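Local atomic coordinates of extracellular solute-binding protein family 1 (PDB entry 4OVJ), a protein that probably binds a solute outside the cell and delivers it to an ABC-type importer, as extracellular solute-binding proteins of family 1 do. Residues S212-Y217 with E403-E408; A385-A390 with G394-Q399. All coordinates share one frame; numbering follows the deposited sequence.

Contact 1 (S212-Y217 with E403-E408)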
ATOM      1  N   SER A 212     -14.742 -20.445   7.617  0.50 14.28           N
ATOM      2  CA  SER A 212     -15.739 -19.589   8.233  0.50 15.70           C
ATOM      3  C   SER A 212     -15.477 -18.108   7.958  0.50 14.24           C
ATOM      4  O   SER A 212     -16.381 -17.345   7.628  0.50 13.09           O
ATOM      5  CB  SER A 212     -15.724 -19.832   9.735  0.50 17.70           C
ATOM      6  OG  SER A 212     -16.839 -19.235  10.327  0.50 21.82           O
ATOM      7  N   THR A 213     -14.222 -17.712   8.100  1.00 12.71           N
ATOM      8  CA  THR A 213     -13.817 -16.323   7.874  1.00 11.00           C
ATOM      9  C   THR A 213     -14.070 -15.887   6.428  1.00  9.78           C
ATOM     10  O   THR A 213     -14.565 -14.786   6.171  1.00 10.90           O
ATOM     11  CB  THR A 213     -12.341 -16.180   8.201  1.00 10.11           C
ATOM     12  OG1 THR A 213     -12.150 -16.547   9.572  1.00 11.22           O
ATOM     13  CG2 THR A 213     -11.850 -14.754   7.944  1.00  9.85           C
ATOM     14  N   LEU A 214     -13.748 -16.761   5.484  1.00  8.86           N
ATOM     15  CA  LEU A 214     -13.981 -16.449   4.078  1.00  8.40           C
ATOM     16  C   LEU A 214     -15.471 -16.456   3.746  1.00  8.83           C
ATOM     17  O   LEU A 214     -15.951 -15.578   3.053  1.00  9.37           O
ATOM     18  CB  LEU A 214     -13.224 -17.402   3.166  1.00  9.12           C
ATOM     19  CG  LEU A 214     -13.419 -17.248   1.658  1.00  9.34           C
ATOM     20  CD1 LEU A 214     -13.171 -15.815   1.228  1.00  9.63           C
ATOM     21  CD2 LEU A 214     -12.469 -18.209   0.956  1.00  9.69           C
ATOM     22  N   VAL A 215     -16.209 -17.433   4.262  1.00  9.91           N
ATOM     23  CA  VAL A 215     -17.647 -17.488   3.997  1.00 10.24           C
ATOM     24  C   VAL A 215     -18.375 -16.262   4.562  1.00  9.42           C
ATOM     25  O   VAL A 215     -19.285 -15.738   3.919  1.00  9.64           O
ATOM     26  CB  VAL A 215     -18.277 -18.800   4.515  1.00 11.32           C
ATOM     27  CG1 VAL A 215     -19.795 -18.755   4.398  1.00 12.19           C
ATOM     28  CG2 VAL A 215     -17.741 -19.968   3.708  1.00 11.33           C
ATOM     29  N   SER A 216     -17.970 -15.784   5.733  1.00  9.21           N
ATOM     30  CA  SER A 216     -18.636 -14.605   6.307  1.00  9.06           C
ATOM     31  C   SER A 216     -18.385 -13.362   5.436  1.00  8.74           C
ATOM     32  O   SER A 216     -19.279 -12.531   5.239  1.00  8.92           O
ATOM     33  CB  SER A 216     -18.248 -14.384   7.772  1.00 10.74           C
ATOM     34  OG  SER A 216     -16.885 -14.034   7.907  1.00 13.16           O
ATOM     35  N   TYR A 217     -17.180 -13.259   4.884  1.00  8.02           N
ATOM     36  CA  TYR A 217     -16.851 -12.170   3.953  1.00  7.47           C
ATOM     37  C   TYR A 217     -17.695 -12.277   2.695  1.00  7.49           C
ATOM     38  O   TYR A 217     -18.329 -11.308   2.254  1.00  7.32           O
ATOM     39  CB  TYR A 217     -15.376 -12.267   3.614  1.00  7.39           C
ATOM     40  CG  TYR A 217     -14.834 -11.413   2.500  1.00  7.88           C
ATOM     41  CD1 TYR A 217     -14.378 -10.132   2.735  1.00  8.11           C
ATOM     42  CD2 TYR A 217     -14.680 -11.929   1.232  1.00  8.39           C
ATOM     43  CE1 TYR A 217     -13.817  -9.365   1.729  1.00  8.46           C
ATOM     44  CE2 TYR A 217     -14.124 -11.180   0.218  1.00  8.96           C
ATOM     45  CZ  TYR A 217     -13.688  -9.896   0.477  1.00  8.23           C
ATOM     46  OH  TYR A 217     -13.105  -9.170  -0.521  1.00 10.09           O
ATOM     47  N   GLU A 403     -14.620 -23.467  -0.055  0.50 18.51           N
ATOM     48  CA  GLU A 403     -14.011 -24.799   0.059  0.50 21.37           C
ATOM     49  C   GLU A 403     -13.120 -25.140  -1.115  0.50 20.32           C
ATOM     50  O   GLU A 403     -12.000 -25.616  -0.939  0.50 21.93           O
ATOM     51  CB  GLU A 403     -15.078 -25.881   0.209  0.50 26.76           C
ATOM     52  CG  GLU A 403     -15.409 -26.112   1.659  0.50 30.44           C
ATOM     53  CD  GLU A 403     -15.819 -27.534   1.988  0.50 34.05           C
ATOM     54  OE1 GLU A 403     -16.370 -28.223   1.103  0.50 28.48           O
ATOM     55  OE2 GLU A 403     -15.591 -27.949   3.150  0.50 32.33           O
ATOM     56  N   GLN A 404     -13.629 -24.879  -2.312  1.00 20.29           N
ATOM     57  CA  GLN A 404     -12.919 -25.178  -3.546  1.00 23.20           C
ATOM     58  C   GLN A 404     -11.644 -24.347  -3.660  1.00 21.70           C
ATOM     59  O   GLN A 404     -10.564 -24.883  -3.924  1.00 24.44           O
ATOM     60  CB  GLN A 404     -13.844 -24.914  -4.743  1.00 28.17           C
ATOM     61  CG  GLN A 404     -13.282 -25.337  -6.087  1.00 33.89           C
ATOM     62  CD  GLN A 404     -14.352 -25.429  -7.167  1.00 39.37           C
ATOM     63  OE1 GLN A 404     -14.673 -24.437  -7.819  1.00 45.65           O
ATOM     64  NE2 GLN A 404     -14.901 -26.626  -7.367  1.00 44.39           N
ATOM     65  N   PHE A 405     -11.768 -23.044  -3.434  1.00 19.69           N
ATOM     66  CA  PHE A 405     -10.617 -22.150  -3.512  1.00 17.64           C
ATOM     67  C   PHE A 405      -9.516 -22.533  -2.522  1.00 16.37           C
ATOM     68  O   PHE A 405      -8.341 -22.519  -2.870  1.00 18.44           O
ATOM     69  CB  PHE A 405     -11.002 -20.679  -3.292  1.00 15.79           C
ATOM     70  CG  PHE A 405      -9.817 -19.807  -2.991  1.00 15.75           C
ATOM     71  CD1 PHE A 405      -8.976 -19.395  -4.014  1.00 15.61           C
ATOM     72  CD2 PHE A 405      -9.501 -19.456  -1.685  1.00 15.50           C
ATOM     73  CE1 PHE A 405      -7.856 -18.629  -3.751  1.00 14.79           C
ATOM     74  CE2 PHE A 405      -8.381 -18.690  -1.416  1.00 14.66           C
ATOM     75  CZ  PHE A 405      -7.558 -18.275  -2.451  1.00 14.62           C
HETATM   76  N   MSE A 406      -9.909 -22.848  -1.290  1.00 17.32           N
HETATM   77  CA  MSE A 406      -8.956 -23.126  -0.212  1.00 17.06           C
HETATM   78  C   MSE A 406      -8.235 -24.420  -0.442  1.00 17.87           C
HETATM   79  O   MSE A 406      -7.026 -24.499  -0.213  1.00 19.16           O
HETATM   80  CB  MSE A 406      -9.671 -23.166   1.127  1.00 17.87           C
HETATM   81  CG  MSE A 406     -10.036 -21.755   1.550  1.00 16.73           C
HETATM   82 SE   MSE A 406     -11.001 -21.784   3.250  1.00 19.46          SE
HETATM   83  CE  MSE A 406      -9.424 -22.193   4.367  1.00 20.45           C
ATOM     84  N   GLN A 407      -8.952 -25.445  -0.902  1.00 20.78           N
ATOM     85  CA  GLN A 407      -8.323 -26.734  -1.199  1.00 20.56           C
ATOM     86  C   GLN A 407      -7.274 -26.541  -2.296  1.00 20.80           C
ATOM     87  O   GLN A 407      -6.144 -27.017  -2.181  1.00 24.57           O
ATOM     88  CB  GLN A 407      -9.373 -27.755  -1.649  1.00 24.17           C
ATOM     89  CG  GLN A 407      -8.830 -29.160  -1.857  1.00 29.15           C
ATOM     90  CD  GLN A 407      -9.815 -30.068  -2.576  1.00 35.75           C
ATOM     91  OE1 GLN A 407     -10.743 -29.607  -3.253  1.00 37.85           O
ATOM     92  NE2 GLN A 407      -9.606 -31.374  -2.445  1.00 41.46           N
ATOM     93  N   GLU A 408      -7.656 -25.815  -3.341  1.00 20.55           N
ATOM     94  CA  GLU A 408      -6.774 -25.529  -4.469  1.00 23.46           C
ATOM     95  C   GLU A 408      -5.510 -24.784  -4.049  1.00 21.31           C
ATOM     96  O   GLU A 408      -4.397 -25.200  -4.389  1.00 25.12           O
ATOM     97  CB  GLU A 408      -7.537 -24.734  -5.532  1.00 27.25           C
ATOM     98  CG  GLU A 408      -6.694 -24.222  -6.690  1.00 35.38           C
ATOM     99  CD  GLU A 408      -7.523 -23.771  -7.892  1.00 41.20           C
ATOM    100  OE1 GLU A 408      -6.912 -23.383  -8.913  1.00 51.46           O
ATOM    101  OE2 GLU A 408      -8.773 -23.800  -7.824  1.00 49.58           O
TER

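Contact 2 (A385-A390 with G394-Q399)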
ATOM      1  N   ALA A 385      -9.954 -14.300  -7.280  1.00 13.20           N
ATOM      2  CA  ALA A 385     -10.800 -13.445  -8.117  1.00 14.17           C
ATOM      3  C   ALA A 385     -11.767 -14.290  -8.960  1.00 14.72           C
ATOM      4  O   ALA A 385     -12.940 -13.966  -9.090  1.00 14.81           O
ATOM      5  CB  ALA A 385      -9.937 -12.569  -9.002  1.00 14.62           C
ATOM      6  N   ASN A 386     -11.280 -15.399  -9.496  1.00 15.83           N
ATOM      7  CA  ASN A 386     -12.129 -16.266 -10.313  1.00 16.34           C
ATOM      8  C   ASN A 386     -13.233 -16.914  -9.469  1.00 15.29           C
ATOM      9  O   ASN A 386     -14.384 -17.033  -9.909  1.00 15.40           O
ATOM     10  CB  ASN A 386     -11.278 -17.326 -11.013  1.00 18.20           C
ATOM     11  CG  ASN A 386     -10.370 -16.739 -12.087  1.00 21.23           C
ATOM     12  OD1 ASN A 386     -10.516 -15.591 -12.490  1.00 26.54           O
ATOM     13  ND2 ASN A 386      -9.429 -17.534 -12.555  1.00 24.08           N
HETATM   14  N   MSE A 387     -12.893 -17.304  -8.239  1.00 14.83           N
HETATM   15  CA  MSE A 387     -13.888 -17.872  -7.326  1.00 12.30           C
HETATM   16  C   MSE A 387     -14.903 -16.823  -6.954  1.00 14.10           C
HETATM   17  O   MSE A 387     -16.105 -17.098  -6.926  1.00 15.49           O
HETATM   18  CB  MSE A 387     -13.215 -18.455  -6.096  1.00 15.24           C
HETATM   19  CG  MSE A 387     -14.224 -19.102  -5.163  1.00 15.25           C
HETATM   20 SE   MSE A 387     -14.891 -17.783  -3.841  0.70 13.71          SE
HETATM   21  CE  MSE A 387     -13.239 -17.605  -2.848  1.00 14.60           C
ATOM     22  N   VAL A 388     -14.438 -15.617  -6.656  1.00 13.38           N
ATOM     23  CA  VAL A 388     -15.338 -14.524  -6.297  1.00 14.06           C
ATOM     24  C   VAL A 388     -16.309 -14.267  -7.440  1.00 14.92           C
ATOM     25  O   VAL A 388     -17.507 -14.116  -7.219  1.00 16.09           O
ATOM     26  CB  VAL A 388     -14.563 -13.238  -5.943  1.00 14.72           C
ATOM     27  CG1 VAL A 388     -15.480 -12.019  -5.943  1.00 17.26           C
ATOM     28  CG2 VAL A 388     -13.891 -13.412  -4.591  1.00 15.47           C
ATOM     29  N   GLN A 389     -15.784 -14.232  -8.661  0.50 15.37           N
ATOM     30  CA  GLN A 389     -16.611 -14.036  -9.846  0.50 17.05           C
ATOM     31  C   GLN A 389     -17.668 -15.144  -9.985  0.50 15.32           C
ATOM     32  O   GLN A 389     -18.825 -14.854 -10.278  0.50 16.23           O
ATOM     33  CB  GLN A 389     -15.720 -13.952 -11.092  0.50 20.59           C
ATOM     34  CG  GLN A 389     -16.453 -13.711 -12.400  0.50 25.54           C
ATOM     35  CD  GLN A 389     -15.494 -13.541 -13.565  0.50 33.84           C
ATOM     36  OE1 GLN A 389     -14.309 -13.864 -13.461  0.50 41.31           O
ATOM     37  NE2 GLN A 389     -15.998 -13.029 -14.677  0.50 37.41           N
ATOM     38  N   ALA A 390     -17.276 -16.400  -9.750  1.00 15.17           N
ATOM     39  CA  ALA A 390     -18.225 -17.537  -9.782  1.00 16.11           C
ATOM     40  C   ALA A 390     -19.332 -17.414  -8.746  1.00 15.56           C
ATOM     41  O   ALA A 390     -20.488 -17.713  -9.026  1.00 17.16           O
ATOM     42  CB  ALA A 390     -17.493 -18.862  -9.601  1.00 17.52           C
ATOM     43  N   GLY A 394     -23.432 -16.534  -9.287  1.00 23.13           N
ATOM     44  CA  GLY A 394     -24.374 -17.517  -8.777  1.00 23.61           C
ATOM     45  C   GLY A 394     -24.073 -18.918  -9.270  1.00 25.30           C
ATOM     46  O   GLY A 394     -24.914 -19.809  -9.163  1.00 26.10           O
ATOM     47  N   LYS A 395     -22.873 -19.122  -9.803  1.00 26.23           N
ATOM     48  CA  LYS A 395     -22.465 -20.437 -10.286  1.00 27.66           C
ATOM     49  C   LYS A 395     -22.113 -21.383  -9.146  1.00 28.63           C
ATOM     50  O   LYS A 395     -22.240 -22.589  -9.289  1.00 32.11           O
ATOM     51  CB  LYS A 395     -21.292 -20.306 -11.254  1.00 24.95           C
ATOM     52  CG  LYS A 395     -21.696 -19.768 -12.622  1.00 34.66           C
ATOM     53  CD  LYS A 395     -20.516 -19.758 -13.586  1.00 41.13           C
ATOM     54  CE  LYS A 395     -20.968 -19.776 -15.036  1.00 45.26           C
ATOM     55  NZ  LYS A 395     -21.630 -18.503 -15.428  1.00 47.94           N
ATOM     56  N   GLU A 396     -21.657 -20.846  -8.017  1.00 27.55           N
ATOM     57  CA  GLU A 396     -21.516 -21.663  -6.813  1.00 27.15           C
ATOM     58  C   GLU A 396     -21.829 -20.867  -5.564  1.00 24.67           C
ATOM     59  O   GLU A 396     -21.799 -19.634  -5.584  1.00 23.24           O
ATOM     60  CB  GLU A 396     -20.128 -22.284  -6.726  1.00 31.89           C
ATOM     61  CG  GLU A 396     -18.975 -21.300  -6.723  1.00 36.10           C
ATOM     62  CD  GLU A 396     -17.622 -21.987  -6.874  1.00 45.29           C
ATOM     63  OE1 GLU A 396     -16.657 -21.313  -7.303  1.00 56.83           O
ATOM     64  OE2 GLU A 396     -17.517 -23.197  -6.561  1.00 50.11           O
ATOM     65  N   THR A 397     -22.140 -21.585  -4.488  1.00 20.98           N
ATOM     66  CA  THR A 397     -22.460 -20.956  -3.214  1.00 20.84           C
ATOM     67  C   THR A 397     -21.175 -20.432  -2.590  1.00 19.05           C
ATOM     68  O   THR A 397     -20.078 -20.888  -2.927  1.00 19.16           O
ATOM     69  CB  THR A 397     -23.137 -21.908  -2.197  1.00 24.21           C
ATOM     70  OG1 THR A 397     -22.237 -22.963  -1.818  1.00 24.71           O
ATOM     71  CG2 THR A 397     -24.435 -22.501  -2.763  1.00 24.84           C
ATOM     72  N   PRO A 398     -21.308 -19.473  -1.672  1.00 16.89           N
ATOM     73  CA  PRO A 398     -20.163 -19.013  -0.899  1.00 16.49           C
ATOM     74  C   PRO A 398     -19.392 -20.147  -0.252  1.00 16.80           C
ATOM     75  O   PRO A 398     -18.152 -20.181  -0.338  1.00 16.31           O
ATOM     76  CB  PRO A 398     -20.813 -18.117   0.147  1.00 17.24           C
ATOM     77  CG  PRO A 398     -21.926 -17.476  -0.630  1.00 16.54           C
ATOM     78  CD  PRO A 398     -22.488 -18.622  -1.437  1.00 16.93           C
ATOM     79  N   GLN A 399     -20.101 -21.072   0.387  1.00 16.95           N
ATOM     80  CA  GLN A 399     -19.427 -22.174   1.071  1.00 18.17           C
ATOM     81  C   GLN A 399     -18.706 -23.060   0.067  1.00 17.42           C
ATOM     82  O   GLN A 399     -17.572 -23.480   0.324  1.00 17.01           O
ATOM     83  CB  GLN A 399     -20.393 -22.987   1.928  1.00 20.09           C
ATOM     84  CG  GLN A 399     -19.710 -23.974   2.877  1.00 24.19           C
ATOM     85  CD  GLN A 399     -19.216 -25.258   2.223  1.00 26.55           C
ATOM     86  OE1 GLN A 399     -18.246 -25.867   2.691  1.00 30.24           O
ATOM     87  NE2 GLN A 399     -19.878 -25.687   1.156  1.00 24.29           N
TER

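Contact 1 (S212-Y217 with E403-E408)
Leu214 reaches from helix 211-226 to Phe405 and Met406 of helix 398-414, the C-terminal helix of this periplasmic-binding-protein-type fold. It is plain helix-to-helix packing through side chains, with no hydrogen bond between the two segments. The tight part is small and apolar. In Leu214 the CG lies anti to the backbone N (chi1 177°), which carries the branched end toward the other helix, and the methyl CD2 does the touching. It comes within 4.2 Å of CD2 of Phe405, meeting the ring obliquely, and the two side chains cross at about a right angle. The same methyl also faces CG of Met406, a selenomethionine, at 4.3 Å. Phe384 and Met387 of helix 377-392 touch Leu214 as well, and Phe384 also meets the Phe405 ring edge-to-face, making a small three-helix apolar core.

The loose side is quite different. Ser212, Glu403, Gln407 and Glu408 are exposed and make no contact across the pair, while Met406, partly exposed, marks the passage from core to solvent and touches Phe209. Further along helix 211-226, Tyr217 packs edge-to-face with Phe188, Trp191 and Trp221. On another side of the same helix, OG of Ser216 donates to O of Thr213 at 3.0 Å, from above the carbonyl plane, and N of Tyr217 approaches that oxygen from the same face.

Contact 2 (A385-A390 with G394-Q399)
With chi1 at 58°, Glu396 sets its CG between its own backbone N and carbonyl carbon, and the chain then runs extended, bringing the carboxylate back over Ala390 and Met387. OE1 lies 3.5 Å from CB of Ala390 and 3.9 Å from CG of Met387, a selenomethionine whose side chain crosses that of Glu396 at about a right angle. These are van der Waals contacts, apolar carbon against a carboxylate oxygen. The turn itself is held by backbone: helix 377-392 ends in a Schellman motif at Gly394, whose phi is positive (82°). The carbonyl O of Ala390 accepts from N of Lys395 at 2.9 Å and more weakly from N of Glu396 at 3.5 Å. After this turn Thr397 N-caps helix 398-414, its OG1 bonded to N of Gln400. Shortening Glu396 to an alanine would remove OE1, and would probably leave a gap beside CB of Ala390 and CG of Met387. The chemistry thus implies a division of labour: the last-turn carbonyl of Ala390 takes N-H groups of the turn that follows, and the carboxylate of Glu396, OE1 foremost, lies against the methyl of Ala390 by van der Waals contact alone.

From the N terminus the chain passes through its early strands and helices before reaching helix 211-226, which supplies the first half of contact 1. It then runs through the later strands and helices to helix 377-392, turns sharply, and contact 2 closes that short loop with three residues between its segments. Only afterwards does helix 398-414 return to 212-217 and close the long loop of contact 1, 185 residues between its segments, so contact 2 lies wholly within it and the two do not cross. Their centres are 10 Å apart. Met387 joins them: its CE lies 3.9 Å from CD2 of Leu214 and 3.8 Å from CB of Phe405, so helices 211-226, 377-392 and 398-414 pack together.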